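Local coordinates for protein necrotic enteritis toxin B (Clostridium perfringens, PDB 4I0N) that probably forms pores in target-cell membranes as a secreted toxin of the leukocidin/hemolysin family, built on the alpha-hemolysin fold, at residues 77-82 with 191-196; 204-209 with 248-253. One frame throughout, in Å; residues are numbered along the deposited sequence.

Interaction 1: 77-82 with 191-196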
loop_
_atom_site.group_PDB
_atom_site.type_symbol
_atom_site.label_atom_id
_atom_site.label_comp_id
_atom_site.label_asym_id
_atom_site.label_seq_id
_atom_site.Cartn_x
_atom_site.Cartn_y
_atom_site.Cartn_z
ATOM N N GLY A 77 -6.655 -13.385 26.496
ATOM C CA GLY A 77 -6.037 -13.516 25.185
ATOM C C GLY A 77 -5.782 -12.152 24.591
ATOM O O GLY A 77 -6.530 -11.214 24.848
ATOM N N LYS A 78 -4.706 -12.050 23.813
ATOM C CA LYS A 78 -4.446 -10.851 23.027
ATOM C C LYS A 78 -4.010 -11.205 21.626
ATOM O O LYS A 78 -3.066 -11.986 21.417
ATOM C CB LYS A 78 -3.403 -9.939 23.677
ATOM C CG LYS A 78 -3.128 -8.671 22.830
ATOM C CD LYS A 78 -2.240 -7.680 23.534
ATOM C CE LYS A 78 -0.786 -8.045 23.356
ATOM N NZ LYS A 78 0.043 -6.936 23.863
ATOM N N MET A 79 -4.713 -10.618 20.666
ATOM C CA MET A 79 -4.366 -10.744 19.257
ATOM C C MET A 79 -3.981 -9.374 18.724
ATOM O O MET A 79 -4.820 -8.467 18.669
ATOM C CB MET A 79 -5.564 -11.299 18.478
ATOM C CG MET A 79 -5.360 -11.304 16.940
ATOM S SD MET A 79 -6.829 -12.012 16.163
ATOM C CE MET A 79 -6.730 -11.345 14.503
ATOM N N LYS A 80 -2.707 -9.216 18.354
ATOM C CA LYS A 80 -2.266 -8.016 17.673
ATOM C C LYS A 80 -2.486 -8.195 16.172
ATOM O O LYS A 80 -2.078 -9.215 15.602
ATOM C CB LYS A 80 -0.785 -7.735 17.972
ATOM C CG LYS A 80 -0.323 -6.408 17.369
ATOM C CD LYS A 80 1.124 -6.111 17.665
ATOM C CE LYS A 80 2.095 -7.007 16.874
ATOM N NZ LYS A 80 2.119 -6.677 15.409
ATOM N N TRP A 81 -3.069 -7.192 15.514
ATOM C CA TRP A 81 -3.474 -7.344 14.116
ATOM C C TRP A 81 -3.371 -5.982 13.414
ATOM O O TRP A 81 -3.386 -4.952 14.090
ATOM C CB TRP A 81 -4.897 -7.935 14.039
ATOM C CG TRP A 81 -5.954 -7.050 14.627
ATOM C CD1 TRP A 81 -6.237 -6.857 15.955
ATOM C CD2 TRP A 81 -6.843 -6.209 13.898
ATOM N NE1 TRP A 81 -7.278 -5.954 16.090
ATOM C CE2 TRP A 81 -7.647 -5.523 14.842
ATOM C CE3 TRP A 81 -7.031 -5.954 12.526
ATOM C CZ2 TRP A 81 -8.641 -4.606 14.468
ATOM C CZ3 TRP A 81 -8.024 -5.056 12.142
ATOM C CH2 TRP A 81 -8.825 -4.393 13.121
ATOM N N PRO A 82 -3.199 -5.982 12.075
ATOM C CA PRO A 82 -3.005 -4.715 11.366
ATOM C C PRO A 82 -4.333 -4.070 10.981
ATOM O O PRO A 82 -5.124 -4.648 10.215
ATOM C CB PRO A 82 -2.216 -5.137 10.123
ATOM C CG PRO A 82 -2.718 -6.503 9.828
ATOM C CD PRO A 82 -2.929 -7.144 11.208
ATOM N N GLN A 191 -17.040 -8.493 19.464
ATOM C CA GLN A 191 -16.836 -9.894 19.093
ATOM C C GLN A 191 -15.930 -10.079 17.873
ATOM O O GLN A 191 -15.803 -11.191 17.358
ATOM C CB GLN A 191 -18.207 -10.564 18.881
ATOM C CG GLN A 191 -18.972 -10.745 20.187
ATOM C CD GLN A 191 -20.428 -11.003 19.950
ATOM O OE1 GLN A 191 -20.871 -12.162 19.934
ATOM N NE2 GLN A 191 -21.188 -9.937 19.731
ATOM N N LEU A 192 -15.317 -8.986 17.416
ATOM C CA LEU A 192 -14.457 -8.943 16.214
ATOM C C LEU A 192 -13.786 -10.265 15.797
ATOM O O LEU A 192 -14.080 -10.793 14.719
ATOM C CB LEU A 192 -13.412 -7.829 16.378
ATOM C CG LEU A 192 -12.630 -7.308 15.174
ATOM C CD1 LEU A 192 -13.558 -6.836 14.088
ATOM C CD2 LEU A 192 -11.703 -6.178 15.635
ATOM N N PHE A 193 -12.881 -10.794 16.623
ATOM C CA PHE A 193 -12.190 -12.041 16.268
ATOM C C PHE A 193 -12.389 -13.117 17.313
ATOM O O PHE A 193 -11.542 -13.992 17.484
ATOM C CB PHE A 193 -10.682 -11.818 16.031
ATOM C CG PHE A 193 -10.367 -10.703 15.051
ATOM C CD1 PHE A 193 -10.743 -10.802 13.712
ATOM C CD2 PHE A 193 -9.651 -9.580 15.473
ATOM C CE1 PHE A 193 -10.430 -9.787 12.808
ATOM C CE2 PHE A 193 -9.343 -8.555 14.583
ATOM C CZ PHE A 193 -9.737 -8.661 13.242
ATOM N N MET A 194 -13.532 -13.067 17.983
ATOM C CA MET A 194 -13.873 -14.039 19.031
ATOM C C MET A 194 -14.383 -15.342 18.416
ATOM O O MET A 194 -15.420 -15.354 17.737
ATOM C CB MET A 194 -14.917 -13.420 19.967
ATOM C CG MET A 194 -15.328 -14.313 21.153
ATOM S SD MET A 194 -16.757 -13.674 22.057
ATOM C CE MET A 194 -16.040 -12.236 22.876
ATOM N N LYS A 195 -13.658 -16.432 18.637
ATOM C CA LYS A 195 -14.036 -17.740 18.063
ATOM C C LYS A 195 -15.284 -18.318 18.738
ATOM O O LYS A 195 -16.211 -18.783 18.055
ATOM C CB LYS A 195 -12.852 -18.711 18.139
ATOM C CG LYS A 195 -13.027 -20.046 17.432
ATOM C CD LYS A 195 -11.702 -20.797 17.458
ATOM C CE LYS A 195 -11.812 -22.166 16.806
ATOM N NZ LYS A 195 -10.452 -22.763 16.602
ATOM N N SER A 196 -15.322 -18.259 20.072
ATOM C CA SER A 196 -16.469 -18.747 20.852
ATOM C C SER A 196 -16.809 -17.829 22.023
ATOM O O SER A 196 -15.923 -17.346 22.718
ATOM C CB SER A 196 -16.204 -20.166 21.388
ATOM O OG SER A 196 -17.283 -20.618 22.183
#
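Phe193 sets its CG anti to its own carbonyl carbon (chi1 -52°), which carries the ring out of the loop 191-196 and against Met79 and Trp81 of the strand. In Trp81, CG held between the backbone N and the carbonyl carbon (chi1 64°) swings the indole toward the loop, and the turn about CB-CG brings a face to Phe193. The two rings form a T-shaped pair: the edge of Phe193 points at the five-membered ring of Trp81, centroids 4.8 Å apart and planes at 77°. Its leading atom, Phe193 CE2, stands over the middle of the indole, 3.5 Å from Trp81 CE2. Met79, its chain fully extended, reaches over one face of the same phenyl ring. Met79 CE makes a CH-pi contact, 3.7 Å from the centroid of the Phe193 ring, while Met79 SD sits obliquely at 4.5 Å from that centroid and adds a Met-aromatic contact. Beside the ring pair, Leu192 CD2 comes to 3.6 Å from Trp81 CZ2. Trp81 NE1 is satisfied by Asn263 OD1, and Ile216 of helix 214-217 touches Met79, Trp81 and Phe193. The contact packs a long connection on the sheet of what is probably the rim domain. Between 77-82 and 191-196 there is no hydrogen bond; what touches is rings, sulfur and methyl groups, with the Phe193 ring shared by Trp81 and Met79.

Interaction 2: 204-209 with 248-253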
loop_
_atom_site.group_PDB
_atom_site.type_symbol
_atom_site.label_atom_id
_atom_site.label_comp_id
_atom_site.label_asym_id
_atom_site.label_seq_id
_atom_site.Cartn_x
_atom_site.Cartn_y
_atom_site.Cartn_z
ATOM N N LYS A 204 -6.504 -19.724 22.544
ATOM C CA LYS A 204 -7.115 -20.618 21.581
ATOM C C LYS A 204 -8.479 -20.116 21.118
ATOM O O LYS A 204 -9.215 -20.860 20.454
ATOM C CB LYS A 204 -7.269 -22.026 22.175
ATOM C CG LYS A 204 -5.952 -22.734 22.478
ATOM C CD LYS A 204 -5.034 -22.672 21.267
ATOM N N ASN A 205 -8.808 -18.864 21.452
ATOM C CA ASN A 205 -10.170 -18.366 21.221
ATOM C C ASN A 205 -10.294 -17.243 20.195
ATOM O O ASN A 205 -11.266 -16.490 20.213
ATOM C CB ASN A 205 -10.870 -17.950 22.521
ATOM C CG ASN A 205 -12.395 -17.912 22.356
ATOM O OD1 ASN A 205 -12.944 -18.685 21.569
ATOM N ND2 ASN A 205 -13.073 -17.013 23.072
ATOM N N PHE A 206 -9.312 -17.157 19.302
ATOM C CA PHE A 206 -9.338 -16.191 18.227
ATOM C C PHE A 206 -9.639 -16.878 16.902
ATOM O O PHE A 206 -9.321 -18.065 16.719
ATOM C CB PHE A 206 -7.996 -15.456 18.161
ATOM C CG PHE A 206 -7.723 -14.598 19.365
ATOM C CD1 PHE A 206 -8.449 -13.427 19.579
ATOM C CD2 PHE A 206 -6.723 -14.951 20.274
ATOM C CE1 PHE A 206 -8.201 -12.620 20.691
ATOM C CE2 PHE A 206 -6.474 -14.159 21.403
ATOM C CZ PHE A 206 -7.205 -12.995 21.611
ATOM N N THR A 207 -10.270 -16.132 15.995
ATOM C CA THR A 207 -10.542 -16.593 14.626
ATOM C C THR A 207 -9.317 -17.297 14.014
ATOM O O THR A 207 -8.214 -16.751 14.037
ATOM C CB THR A 207 -10.950 -15.379 13.742
ATOM O OG1 THR A 207 -12.013 -14.679 14.383
ATOM C CG2 THR A 207 -11.403 -15.811 12.349
ATOM N N ASP A 208 -9.513 -18.503 13.474
ATOM C CA ASP A 208 -8.458 -19.227 12.743
ATOM C C ASP A 208 -7.959 -18.430 11.542
ATOM O O ASP A 208 -8.744 -17.705 10.926
ATOM C CB ASP A 208 -8.988 -20.579 12.245
ATOM C CG ASP A 208 -9.331 -21.528 13.376
ATOM O OD1 ASP A 208 -8.723 -21.402 14.463
ATOM O OD2 ASP A 208 -10.211 -22.411 13.178
ATOM N N ASP A 209 -6.677 -18.582 11.205
ATOM C CA ASP A 209 -6.077 -17.901 10.042
ATOM C C ASP A 209 -6.858 -18.059 8.753
ATOM O O ASP A 209 -7.023 -17.099 8.020
ATOM C CB ASP A 209 -4.652 -18.373 9.761
ATOM C CG ASP A 209 -3.612 -17.703 10.635
ATOM O OD1 ASP A 209 -3.699 -16.491 10.932
ATOM O OD2 ASP A 209 -2.674 -18.417 11.007
ATOM N N ASN A 248 -3.613 -2.894 15.945
ATOM C CA ASN A 248 -4.556 -2.854 17.053
ATOM C C ASN A 248 -4.378 -4.106 17.916
ATOM O O ASN A 248 -3.833 -5.114 17.450
ATOM C CB ASN A 248 -6.011 -2.825 16.531
ATOM C CG ASN A 248 -6.475 -1.428 16.053
ATOM O OD1 ASN A 248 -7.672 -1.248 15.839
ATOM N ND2 ASN A 248 -5.545 -0.474 15.849
ATOM N N ASP A 249 -4.832 -4.024 19.164
ATOM C CA ASP A 249 -4.820 -5.157 20.071
ATOM C C ASP A 249 -6.252 -5.579 20.306
ATOM O O ASP A 249 -7.045 -4.814 20.884
ATOM C CB ASP A 249 -4.232 -4.760 21.430
ATOM C CG ASP A 249 -2.727 -4.467 21.397
ATOM O OD1 ASP A 249 -2.014 -4.801 20.420
ATOM O OD2 ASP A 249 -2.242 -3.917 22.424
ATOM N N TYR A 250 -6.577 -6.795 19.883
ATOM C CA TYR A 250 -7.888 -7.373 20.187
ATOM C C TYR A 250 -7.772 -8.330 21.382
ATOM O O TYR A 250 -7.050 -9.343 21.335
ATOM C CB TYR A 250 -8.473 -8.071 18.963
ATOM C CG TYR A 250 -9.837 -8.677 19.271
ATOM C CD1 TYR A 250 -10.932 -7.868 19.565
ATOM C CD2 TYR A 250 -10.010 -10.066 19.316
ATOM C CE1 TYR A 250 -12.185 -8.435 19.891
ATOM C CE2 TYR A 250 -11.247 -10.628 19.623
ATOM C CZ TYR A 250 -12.321 -9.813 19.919
ATOM O OH TYR A 250 -13.538 -10.393 20.207
ATOM N N ILE A 251 -8.442 -7.963 22.474
ATOM C CA ILE A 251 -8.203 -8.578 23.782
ATOM C C ILE A 251 -9.460 -9.314 24.249
ATOM O O ILE A 251 -10.574 -8.780 24.161
ATOM C CB ILE A 251 -7.820 -7.497 24.828
ATOM C CG1 ILE A 251 -6.500 -6.822 24.444
ATOM C CG2 ILE A 251 -7.708 -8.099 26.231
ATOM C CD1 ILE A 251 -6.352 -5.380 25.008
ATOM N N LEU A 252 -9.263 -10.537 24.744
ATOM C CA LEU A 252 -10.339 -11.349 25.311
ATOM C C LEU A 252 -10.109 -11.526 26.803
ATOM O O LEU A 252 -8.992 -11.852 27.228
ATOM C CB LEU A 252 -10.374 -12.744 24.676
ATOM C CG LEU A 252 -10.780 -12.821 23.203
ATOM C CD1 LEU A 252 -10.576 -14.240 22.661
ATOM C CD2 LEU A 252 -12.203 -12.310 22.992
ATOM N N ASN A 253 -11.156 -11.268 27.578
ATOM C CA ASN A 253 -11.171 -11.527 29.022
ATOM C C ASN A 253 -12.356 -12.421 29.383
ATOM O O ASN A 253 -13.505 -12.152 29.005
ATOM C CB ASN A 253 -11.282 -10.219 29.822
ATOM C CG ASN A 253 -10.033 -9.369 29.755
ATOM O OD1 ASN A 253 -9.059 -9.626 30.456
ATOM N ND2 ASN A 253 -10.070 -8.320 28.940
#
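Phe206 and Leu252 approach each other from opposite directions, and the phenyl ring takes the leucine methyl on its face. Leu252 CD1 lies 3.8 Å from the centroid of the Phe206 ring and 25° off its normal, a CH-pi contact displaced toward the rim carbon CE1, which it approaches to 3.5 Å. Tyr250 meets that same end of the phenyl from another side. Here the rings touch rim to rim, neither lying over the other, with planes inclined at 70° and Phe206 CE1 3.4 Å from Tyr250 CD2. Tyr250 swings its ring out toward the loop with CG anti to the backbone N (chi1 180°), and Leu252, two residues along, points its side chain to the same side of the strand. Phe206 CE1 is thus touched twice, by Tyr250 CD2 near the ring plane and by Leu252 CD1 over the face. The leucine methyl also packs on Asn205, 3.7 Å from Asn205 CB and 3.4 Å from Asn205 O. Tyr250 OH bonds to Asn190 O, and Asn205 OD1 accepts from Ser196 N. The contact lays a long connection on the probable rim-domain sheet, where strand 236-255 runs between strands 76-92 and 258-279, antiparallel to both; from the latter, Trp259 packs on Asn205 and Leu252, while on the former's side Met79 touches Phe206.

In the fold
The centres of the two contacts lie only about 2 Å apart, so they are parts of one buried cluster. Interaction 1 uses strand 76-92 and interaction 2 strand 236-255, antiparallel neighbours in one sheet, joined here by probable hydrogen bonds from Tyr250 N to Met79 O (2.7 Å) and from Asn248 N to Trp81 O (2.8 Å). Segments 191-196 and 204-209 come from the connection between strand 165-172 and helix 214-217, linked by backbone hydrogen bonds. In chain order, interaction 1 closes before interaction 2 opens. The contact centres lie about 24 and 25 Å from the chain's centre, in what is probably, by analogy with alpha-hemolysin, the membrane-meeting rim domain.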